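PDB 5Z06: Exo beta-1,2-glucooligosaccharide sophorohydrolase (non-reducing end) from Parabacteroides distasonis ATCC 8503, which hydrolyses linear beta-1,2-glucan and beta-1,2-glucooligosaccharides of four or more units as an exo-type enzyme, releasing sophorose from the non-reducing end. Local coordinates for residues H447-P450 with D451-W454; G18-F21 with Y22-A25; A651-L654 with T655-W658. All blocks are in the same frame, centred on the assembly; numbering follows the deposited sequence.

Contact 1: H447-P450 with D451-W454; sequences HWSP and DQAW
Trp-448 carries its CG anti to the backbone N (chi1 176°), whereas Trp-454 has CG anti to its own carbonyl carbon (chi1 -50°), and these two settings swing the indoles onto the same flank of the turn. There they form an edge-to-face pair: the edge of the Trp-448 five-membered ring is directed at the six-membered ring of Trp-454, with centroids 4.5 Å apart and planes inclined at 55°. The atom that leads is Trp-448 CD1, which lies 3.3 Å above the plane of the Trp-454 ring and over its centre. Trp-448 CB adds a CH-pi contact over the six-membered ring, 4.1 Å from its centroid. Trp-448 NE1 comes within 3.6 Å of Ala-453 CA, so the indole also lies against the returning chain.

The backbone makes a tight reversal just after strand 447-448, on the way to helix 467-475. A single antiparallel hydrogen-bonded bridge joins Ser-449 to Ala-453: Ser-449 N donates to Ala-453 O at 2.8 Å, while the return bond from Ala-453 N to Ser-449 O is weak. Inside the reversal Ser-449 OG accepts the N-H of Asp-451 (N to OG 3.3 Å), which defines an ST turn, and more closely that of Gln-452 (N to OG 2.9 Å); it is hydrogen-bonded also to Asn-388. Asp-451 OD1 is tied to Asn-388 as well, and on the syn side it receives Gln-452 NE2 at 2.8 Å, the donor lying out of the carboxylate plane. Beyond the turn, Trp-434 packs edge-to-face with Trp-448 and meets the Trp-454 ring at a shallower inclination.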
loop_
_atom_site.group_PDB
_atom_site.type_symbol
_atom_site.label_atom_id
_atom_site.label_comp_id
_atom_site.label_asym_id
_atom_site.label_seq_id
_atom_site.Cartn_x
_atom_site.Cartn_y
_atom_site.Cartn_z
ATOM N N HIS A 447 -10.973 4.394 -20.617
ATOM C CA HIS A 447 -11.537 3.050 -20.506
ATOM C C HIS A 447 -12.313 2.646 -21.719
ATOM O O HIS A 447 -12.883 3.489 -22.404
ATOM C CB HIS A 447 -12.488 2.949 -19.304
ATOM C CG HIS A 447 -11.933 3.457 -18.004
ATOM N ND1 HIS A 447 -12.114 4.755 -17.581
ATOM C CD2 HIS A 447 -11.296 2.822 -16.991
ATOM C CE1 HIS A 447 -11.574 4.912 -16.384
ATOM N NE2 HIS A 447 -11.076 3.749 -16.000
ATOM N N TRP A 448 -12.376 1.339 -21.961
ATOM C CA TRP A 448 -13.363 0.790 -22.886
ATOM C C TRP A 448 -13.851 -0.521 -22.343
ATOM O O TRP A 448 -13.044 -1.393 -22.052
ATOM C CB TRP A 448 -12.799 0.571 -24.298
ATOM C CG TRP A 448 -13.822 -0.078 -25.191
ATOM C CD1 TRP A 448 -14.865 0.532 -25.784
ATOM C CD2 TRP A 448 -13.903 -1.459 -25.569
ATOM N NE1 TRP A 448 -15.604 -0.365 -26.509
ATOM C CE2 TRP A 448 -15.041 -1.597 -26.402
ATOM C CE3 TRP A 448 -13.137 -2.594 -25.276
ATOM C CZ2 TRP A 448 -15.427 -2.809 -26.967
ATOM C CZ3 TRP A 448 -13.520 -3.825 -25.834
ATOM C CH2 TRP A 448 -14.660 -3.915 -26.681
ATOM N N SER A 449 -15.170 -0.657 -22.224
ATOM C CA SER A 449 -15.798 -1.866 -21.678
ATOM C C SER A 449 -16.312 -2.758 -22.811
ATOM O O SER A 449 -16.943 -2.252 -23.715
ATOM C CB SER A 449 -16.959 -1.492 -20.768
ATOM O OG SER A 449 -17.804 -2.605 -20.556
ATOM N N PRO A 450 -16.051 -4.083 -22.754
ATOM C CA PRO A 450 -16.545 -4.982 -23.797
ATOM C C PRO A 450 -18.056 -4.986 -23.920
ATOM O O PRO A 450 -18.551 -5.237 -25.011
ATOM C CB PRO A 450 -16.062 -6.366 -23.335
ATOM C CG PRO A 450 -16.005 -6.243 -21.866
ATOM C CD PRO A 450 -15.441 -4.857 -21.655
ATOM N N ASP A 451 -18.776 -4.734 -22.825
ATOM C CA ASP A 451 -20.236 -4.772 -22.852
ATOM C C ASP A 451 -20.921 -3.420 -22.658
ATOM O O ASP A 451 -22.104 -3.291 -22.972
ATOM C CB ASP A 451 -20.782 -5.814 -21.861
ATOM C CG ASP A 451 -20.407 -5.542 -20.403
ATOM O OD1 ASP A 451 -19.682 -4.567 -20.081
ATOM O OD2 ASP A 451 -20.854 -6.349 -19.570
ATOM N N GLN A 452 -20.192 -2.445 -22.115
ATOM C CA GLN A 452 -20.714 -1.117 -21.843
ATOM C C GLN A 452 -19.963 -0.044 -22.615
ATOM O O GLN A 452 -20.171 1.137 -22.371
ATOM C CB GLN A 452 -20.644 -0.836 -20.345
ATOM C CG GLN A 452 -21.434 -1.823 -19.504
ATOM C CD GLN A 452 -20.900 -1.935 -18.095
ATOM O OE1 GLN A 452 -21.183 -1.074 -17.251
ATOM N NE2 GLN A 452 -20.119 -2.985 -17.828
ATOM N N ALA A 453 -19.089 -0.444 -23.542
ATOM C CA ALA A 453 -18.445 0.486 -24.451
ATOM C C ALA A 453 -17.818 1.654 -23.676
ATOM O O ALA A 453 -17.067 1.404 -22.718
ATOM C CB ALA A 453 -19.437 0.951 -25.522
ATOM N N TRP A 454 -18.172 2.897 -24.026
ATOM C CA TRP A 454 -17.528 4.102 -23.510
ATOM C C TRP A 454 -18.301 4.736 -22.357
ATOM O O TRP A 454 -18.202 5.930 -22.149
ATOM C CB TRP A 454 -17.353 5.115 -24.637
ATOM C CG TRP A 454 -16.733 4.495 -25.828
ATOM C CD1 TRP A 454 -17.367 4.039 -26.959
ATOM C CD2 TRP A 454 -15.360 4.211 -25.996
ATOM N NE1 TRP A 454 -16.453 3.507 -27.830
ATOM C CE2 TRP A 454 -15.210 3.608 -27.263
ATOM C CE3 TRP A 454 -14.227 4.415 -25.198
ATOM C CZ2 TRP A 454 -13.983 3.201 -27.740
ATOM C CZ3 TRP A 454 -12.998 4.023 -25.683
ATOM C CH2 TRP A 454 -12.885 3.426 -26.944
#

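Contact 2: G18-F21 with Y22-A25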
loop_
_atom_site.group_PDB
_atom_site.type_symbol
_atom_site.label_atom_id
_atom_site.label_comp_id
_atom_site.label_asym_id
_atom_site.label_seq_id
_atom_site.Cartn_x
_atom_site.Cartn_y
_atom_site.Cartn_z
ATOM N N GLY A 18 1.296 4.264 21.390
ATOM C CA GLY A 18 0.609 5.294 22.145
ATOM C C GLY A 18 -0.882 5.108 22.180
ATOM O O GLY A 18 -1.445 4.901 23.219
ATOM N N ASP A 19 -1.507 5.199 21.021
ATOM C CA ASP A 19 -2.939 5.096 20.894
ATOM C C ASP A 19 -3.321 4.509 19.540
ATOM O O ASP A 19 -2.510 4.458 18.630
ATOM C CB ASP A 19 -3.567 6.480 21.060
ATOM C CG ASP A 19 -3.026 7.507 20.066
ATOM O OD1 ASP A 19 -3.385 7.499 18.872
ATOM O OD2 ASP A 19 -2.245 8.363 20.487
ATOM N N TYR A 20 -4.580 4.096 19.429
ATOM C CA TYR A 20 -5.031 3.286 18.326
ATOM C C TYR A 20 -6.052 4.054 17.501
ATOM O O TYR A 20 -7.148 4.398 17.966
ATOM C CB TYR A 20 -5.615 1.957 18.799
ATOM C CG TYR A 20 -5.908 1.049 17.628
ATOM C CD1 TYR A 20 -4.897 0.727 16.716
ATOM C CD2 TYR A 20 -7.194 0.557 17.385
ATOM C CE1 TYR A 20 -5.153 -0.070 15.614
ATOM C CE2 TYR A 20 -7.440 -0.263 16.288
ATOM C CZ TYR A 20 -6.405 -0.559 15.403
ATOM O OH TYR A 20 -6.582 -1.332 14.288
ATOM N N PHE A 21 -5.672 4.316 16.264
ATOM C CA PHE A 21 -6.423 5.193 15.439
ATOM C C PHE A 21 -7.840 4.690 15.314
ATOM O O PHE A 21 -8.766 5.455 15.475
ATOM C CB PHE A 21 -5.793 5.370 14.041
ATOM C CG PHE A 21 -6.657 6.180 13.155
ATOM C CD1 PHE A 21 -6.586 7.548 13.185
ATOM C CD2 PHE A 21 -7.624 5.577 12.385
ATOM C CE1 PHE A 21 -7.437 8.317 12.419
ATOM C CE2 PHE A 21 -8.488 6.339 11.622
ATOM C CZ PHE A 21 -8.389 7.712 11.631
ATOM N N TYR A 22 -7.990 3.399 15.072
ATOM C CA TYR A 22 -9.297 2.798 14.817
ATOM C C TYR A 22 -9.986 2.390 16.107
ATOM O O TYR A 22 -10.383 1.242 16.278
ATOM C CB TYR A 22 -9.126 1.583 13.930
ATOM C CG TYR A 22 -8.631 1.935 12.561
ATOM C CD1 TYR A 22 -9.487 2.478 11.617
ATOM C CD2 TYR A 22 -7.308 1.738 12.213
ATOM C CE1 TYR A 22 -9.036 2.800 10.347
ATOM C CE2 TYR A 22 -6.855 2.067 10.956
ATOM C CZ TYR A 22 -7.719 2.574 10.030
ATOM O OH TYR A 22 -7.222 2.870 8.802
ATOM N N SER A 23 -10.107 3.342 17.013
ATOM C CA SER A 23 -10.843 3.146 18.227
ATOM C C SER A 23 -11.411 4.470 18.647
ATOM O O SER A 23 -11.005 5.537 18.184
ATOM C CB SER A 23 -9.962 2.597 19.340
ATOM O OG SER A 23 -8.955 3.517 19.672
ATOM N N GLN A 24 -12.367 4.384 19.536
ATOM C CA GLN A 24 -12.958 5.555 20.108
ATOM C C GLN A 24 -13.031 5.269 21.598
ATOM O O GLN A 24 -13.185 4.122 22.016
ATOM C CB GLN A 24 -14.319 5.810 19.480
ATOM C CG GLN A 24 -14.992 7.101 19.924
ATOM C CD GLN A 24 -16.366 7.318 19.283
ATOM O OE1 GLN A 24 -16.915 6.430 18.607
ATOM N NE2 GLN A 24 -16.930 8.507 19.501
ATOM N N ALA A 25 -12.869 6.308 22.393
ATOM C CA ALA A 25 -13.088 6.207 23.820
ATOM C C ALA A 25 -13.536 7.572 24.296
ATOM O O ALA A 25 -12.900 8.583 24.015
ATOM C CB ALA A 25 -11.846 5.734 24.539
#
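This is a local aromatic cluster of Tyr-20, Phe-21 and Tyr-22, built round an inverse gamma turn where a loop of the N-terminal all-beta region passes into strand 23-28, an outermost strand of a five-stranded antiparallel sheet. Tyr-22 is the centre of the turn, which is closed by a weak bond from Ser-23 N to Phe-21 O, 2.9 Å long. The tight bend places neighbouring rings against each other. Phe-21 presents its edge to the face of Tyr-22, the planes standing at 83° and the centroids 4.8 Å apart; its CD2 sits 3.5 Å above the Tyr-22 ring, over the centre. Tyr-22 reaches this position with CG anti to its carbonyl carbon (chi1 -66°), which brings a face of the ring under the Phe-21 edge.

Tyr-20 approaches differently. Its CE2 touches Tyr-22 CB at 3.4 Å, and one face of its ring, toward the rim, has Tyr-22 N 3.7 Å above it, while the two tyrosine rings are merely oblique to each other. The phenol end of Tyr-22 is held from elsewhere, its OH bonding to Trp-658 NE1 and to Ala-594 O, and Trp-595 packs edge-to-face with its ring. Cut back to an alanine, Tyr-22 would offer no ring, and the edge of Phe-21 would probably lose the face it packs on and Trp-658 NE1 its hydroxyl mate.

Beyond the turn, Ser-23 folds its side chain back toward the loop and is linked also to Leu-40 N; its OG donates to Tyr-20 O over 2.6 Å, tilted 21° from the carbonyl plane.

Contact 3: A651-L654 with T655-W658; sequences AFNL and TVNW
Backbone hydrogen bonds first join Asn-653 to Trp-658: Asn-653 N reaches Trp-658 O at 2.7 Å and Trp-658 N reaches Asn-653 O at 2.9 Å. A longer, weak bond of 3.4 Å runs from Asn-657 N to Leu-654 O.

Side-chain to backbone bonds come from Asn-653. With CG anti to the backbone N (chi1 -171°), its amide turns over the loop and OD1 accepts two N-H groups. That of Thr-655, two residues on, gives a weak bond that makes an Asx turn; Val-656 N stands 3.0 Å from Asn-653 OD1, well above the carbonyl plane. The other end, ND2, is bonded to Asn-608 O and Thr-610 OG1, which fixes the amide's rotation.

Together these bonds close a beta-hairpin between strands 652-653 and 658-659 with a G1 bulge, Asn-657 and Trp-658 both facing Asn-653; Asn-657 takes the left-handed conformation (phi 61°) that such a bulge uses. Strand 610-611 flanks the other side of 652-653.

Van der Waals packing adds to this. Methyl CG2 of Val-656 lies 3.5 Å from the amide carbon CG of Asn-653, and the Trp-658 indole runs back along the strand, its CZ3 edge meeting Ala-651 CB at 3.8 Å.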
loop_
_atom_site.group_PDB
_atom_site.type_symbol
_atom_site.label_atom_id
_atom_site.label_comp_id
_atom_site.label_asym_id
_atom_site.label_seq_id
_atom_site.Cartn_x
_atom_site.Cartn_y
_atom_site.Cartn_z
ATOM N N ALA A 651 1.714 4.901 3.708
ATOM C CA ALA A 651 1.488 6.246 4.160
ATOM C C ALA A 651 1.439 6.276 5.651
ATOM O O ALA A 651 1.170 5.271 6.292
ATOM C CB ALA A 651 0.167 6.791 3.607
ATOM N N PHE A 652 1.610 7.467 6.186
ATOM C CA PHE A 652 1.470 7.678 7.597
ATOM C C PHE A 652 0.983 9.090 7.892
ATOM O O PHE A 652 1.185 10.028 7.101
ATOM C CB PHE A 652 2.812 7.392 8.289
ATOM C CG PHE A 652 3.892 8.376 7.959
ATOM C CD1 PHE A 652 4.521 8.356 6.725
ATOM C CD2 PHE A 652 4.316 9.310 8.905
ATOM C CE1 PHE A 652 5.528 9.250 6.434
ATOM C CE2 PHE A 652 5.328 10.203 8.621
ATOM C CZ PHE A 652 5.932 10.180 7.380
ATOM N N ASN A 653 0.365 9.232 9.050
ATOM C CA ASN A 653 -0.128 10.511 9.494
ATOM C C ASN A 653 0.233 10.627 10.948
ATOM O O ASN A 653 -0.419 10.009 11.808
ATOM C CB ASN A 653 -1.623 10.599 9.276
ATOM C CG ASN A 653 -2.161 11.990 9.523
ATOM O OD1 ASN A 653 -1.762 12.660 10.466
ATOM N ND2 ASN A 653 -3.044 12.435 8.656
ATOM N N LEU A 654 1.298 11.382 11.230
ATOM C CA LEU A 654 1.699 11.593 12.623
ATOM C C LEU A 654 0.683 12.454 13.366
ATOM O O LEU A 654 0.560 12.341 14.578
ATOM C CB LEU A 654 3.091 12.200 12.732
ATOM C CG LEU A 654 4.197 11.270 12.224
ATOM C CD1 LEU A 654 5.518 12.018 12.223
ATOM C CD2 LEU A 654 4.279 10.005 13.069
ATOM N N THR A 655 -0.078 13.260 12.646
ATOM C CA THR A 655 -1.008 14.179 13.295
ATOM C C THR A 655 -2.122 13.428 13.975
ATOM O O THR A 655 -2.471 13.753 15.098
ATOM C CB THR A 655 -1.522 15.229 12.299
ATOM O OG1 THR A 655 -0.392 15.921 11.770
ATOM C CG2 THR A 655 -2.466 16.248 12.971
ATOM N N VAL A 656 -2.646 12.402 13.306
ATOM C CA VAL A 656 -3.688 11.565 13.874
ATOM C C VAL A 656 -3.177 10.213 14.372
ATOM O O VAL A 656 -3.973 9.369 14.812
ATOM C CB VAL A 656 -4.849 11.358 12.867
ATOM C CG1 VAL A 656 -5.334 12.690 12.341
ATOM C CG2 VAL A 656 -4.458 10.456 11.715
ATOM N N ASN A 657 -1.865 9.999 14.287
ATOM C CA ASN A 657 -1.209 8.777 14.770
ATOM C C ASN A 657 -1.719 7.514 14.051
ATOM O O ASN A 657 -2.245 6.573 14.651
ATOM C CB ASN A 657 -1.316 8.616 16.286
ATOM C CG ASN A 657 -0.306 7.626 16.803
ATOM O OD1 ASN A 657 0.802 7.619 16.331
ATOM N ND2 ASN A 657 -0.702 6.749 17.705
ATOM N N TRP A 658 -1.525 7.543 12.739
ATOM C CA TRP A 658 -1.969 6.517 11.821
ATOM C C TRP A 658 -0.811 6.131 10.888
ATOM O O TRP A 658 -0.023 6.964 10.467
ATOM C CB TRP A 658 -3.142 7.058 11.011
ATOM C CG TRP A 658 -3.648 6.118 9.988
ATOM C CD1 TRP A 658 -4.598 5.157 10.146
ATOM C CD2 TRP A 658 -3.211 6.033 8.638
ATOM N NE1 TRP A 658 -4.793 4.482 8.968
ATOM C CE2 TRP A 658 -3.958 5.007 8.023
ATOM C CE3 TRP A 658 -2.270 6.733 7.885
ATOM C CZ2 TRP A 658 -3.790 4.664 6.696
ATOM C CZ3 TRP A 658 -2.101 6.396 6.577
ATOM C CH2 TRP A 658 -2.861 5.367 5.989
#

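How the contacts relate
Contacts 2 and 3 belong together, although far apart in sequence: their centres lie 12 Å apart and they touch directly, joining the N-terminal all-beta region to the glycoamylase-like part of the chain. The bond between Tyr-22 and Trp-658 spans 2.9 Å from OH to NE1, and Asp-19 OD1 lies 3.0 Å from Asn-657 ND2, a probable hydrogen bond; Phe-21 also packs edge-to-face with Trp-658. Bound glycerol, probably from crystallisation, comes to about 3 Å of the Tyr-22 side chain and about 4 Å of that of Trp-658, while the calcium ion is about 10 Å from that of Tyr-20. Contact 1 stands apart at the surface, its centre 43 Å from that of contact 2 and 39 Å from that of contact 3.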